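Local coordinates for RING-type domain-containing protein (Chaetomium thermophilum, PDB 6Z3U) that probably activates a cyclin-dependent kinase as the MAT1-like subunit of the CAK complex, here represented by its C-terminal segment, in contact with both kinase and cyclin, at residues 45-48 with 49-53. Numbering follows the deposited sequence.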
loop_
_atom_site.group_PDB
_atom_site.type_symbol
_atom_site.label_atom_id
_atom_site.label_comp_id
_atom_site.label_asym_id
_atom_site.label_seq_id
_atom_site.Cartn_x
_atom_site.Cartn_y
_atom_site.Cartn_z
ATOM N N ASP C 45 9.169 2.380 15.082
ATOM C CA ASP C 45 8.719 2.541 13.705
ATOM C C ASP C 45 7.326 3.157 13.646
ATOM O O ASP C 45 7.044 3.982 12.770
ATOM C CB ASP C 45 8.744 1.189 12.989
ATOM C CG ASP C 45 10.151 0.761 12.588
ATOM O OD1 ASP C 45 11.105 1.532 12.831
ATOM O OD2 ASP C 45 10.305 -0.348 12.029
ATOM N N TYR C 46 6.442 2.776 14.574
ATOM C CA TYR C 46 5.103 3.359 14.606
ATOM C C TYR C 46 5.165 4.854 14.902
ATOM O O TYR C 46 4.514 5.660 14.229
ATOM C CB TYR C 46 4.237 2.638 15.640
ATOM C CG TYR C 46 2.886 3.282 15.868
ATOM C CD1 TYR C 46 1.817 3.007 15.025
ATOM C CD2 TYR C 46 2.673 4.155 16.927
ATOM C CE1 TYR C 46 0.578 3.584 15.225
ATOM C CE2 TYR C 46 1.435 4.739 17.136
ATOM C CZ TYR C 46 0.391 4.449 16.281
ATOM O OH TYR C 46 -0.846 5.021 16.480
ATOM N N ILE C 47 5.932 5.239 15.925
ATOM C CA ILE C 47 6.084 6.656 16.244
ATOM C C ILE C 47 6.657 7.404 15.048
ATOM O O ILE C 47 6.196 8.497 14.698
ATOM C CB ILE C 47 6.968 6.834 17.493
ATOM C CG1 ILE C 47 6.325 6.158 18.708
ATOM C CG2 ILE C 47 7.216 8.314 17.759
ATOM C CD1 ILE C 47 7.222 6.094 19.932
ATOM N N SER C 48 7.670 6.824 14.400
ATOM C CA SER C 48 8.234 7.442 13.206
ATOM C C SER C 48 7.205 7.527 12.089
ATOM O O SER C 48 7.209 8.487 11.312
ATOM C CB SER C 48 9.454 6.652 12.738
ATOM O OG SER C 48 10.402 6.513 13.780
ATOM N N ARG C 49 6.321 6.532 11.995
ATOM C CA ARG C 49 5.294 6.536 10.959
ATOM C C ARG C 49 4.266 7.629 11.211
ATOM O O ARG C 49 3.839 8.315 10.275
ATOM C CB ARG C 49 4.635 5.158 10.903
ATOM C CG ARG C 49 3.576 4.968 9.828
ATOM C CD ARG C 49 3.380 3.482 9.544
ATOM N NE ARG C 49 2.031 3.147 9.095
ATOM C CZ ARG C 49 1.572 3.357 7.865
ATOM N NH1 ARG C 49 0.333 3.006 7.554
ATOM N NH2 ARG C 49 2.343 3.928 6.950
ATOM N N ALA C 50 3.865 7.815 12.471
ATOM C CA ALA C 50 2.883 8.842 12.796
ATOM C C ALA C 50 3.450 10.240 12.577
ATOM O O ALA C 50 2.798 11.098 11.970
ATOM C CB ALA C 50 2.414 8.675 14.242
ATOM N N MET C 51 4.670 10.486 13.062
ATOM C CA MET C 51 5.260 11.816 12.953
ATOM C C MET C 51 5.429 12.235 11.496
ATOM O O MET C 51 5.204 13.400 11.148
ATOM C CB MET C 51 6.604 11.846 13.678
ATOM C CG MET C 51 6.490 11.720 15.189
ATOM S SD MET C 51 5.738 13.165 15.958
ATOM C CE MET C 51 7.145 14.272 16.044
ATOM N N PHE C 52 5.826 11.302 10.629
ATOM C CA PHE C 52 5.953 11.625 9.212
ATOM C C PHE C 52 4.615 12.059 8.632
ATOM O O PHE C 52 4.503 13.127 8.019
ATOM C CB PHE C 52 6.503 10.419 8.450
ATOM C CG PHE C 52 6.577 10.625 6.965
ATOM C CD1 PHE C 52 7.608 11.362 6.406
ATOM C CD2 PHE C 52 5.621 10.078 6.127
ATOM C CE1 PHE C 52 7.681 11.551 5.039
ATOM C CE2 PHE C 52 5.689 10.263 4.759
ATOM C CZ PHE C 52 6.721 11.001 4.214
ATOM N N GLU C 53 3.579 11.242 8.825
ATOM C CA GLU C 53 2.273 11.559 8.259
ATOM C C GLU C 53 1.693 12.826 8.868
ATOM O O GLU C 53 0.892 13.512 8.221
ATOM C CB GLU C 53 1.328 10.373 8.456
ATOM C CG GLU C 53 1.780 9.118 7.712
ATOM C CD GLU C 53 0.934 7.900 8.025
ATOM O OE1 GLU C 53 -0.082 8.043 8.734
ATOM O OE2 GLU C 53 1.295 6.795 7.566
#
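Ile47 and Met51 touch one turn apart on helix 43-55, and they illustrate how a single helix can divide its labour between a packed flank and a charged one. On the buried, packed flank, Ile47 CG2 lies 4.3 Å from Met51 CG, a loose apolar approach. With CG anti to its carbonyl carbon (chi1 -68°), Met51 lays this methylene against the preceding turn, 3.3 Å from Ile47 O, before the thioether bends away. The same carbonyl accepts Met51 N at 3.0 Å in a nearly straight bond (N-H...O 169°). Four successive i to i+4 bonds, from Arg49 N to Asp45 O through Phe52 N to Ser48 O, mark regular alpha-helix; Ser48 OG adds a bond back to Leu44 O.

The partly exposed flank is looser. Arg49 stretches out from CG to NE, and its NH2 comes within 3.1 Å of Glu53 OE2. The carboxylate oxygen sits above one guanidinium face, offset toward its rim, making this a salt bridge of charges alone. Glu53 OE1 forms a salt bridge with Arg190 of the cyclin chain, whose NH1 lies near Arg49 NH1; the carboxylate probably offsets these like charges.

Within the chain, Leu27 of helix 25-31 packs on Tyr46 and Ile47, while loop residues Tyr16 and Leu22 touch Met51. Gly194 of the cyclin chain packs on Ala50 and Met51, and Phe215 of the kinase chain on Arg49, so this helix touches both partners.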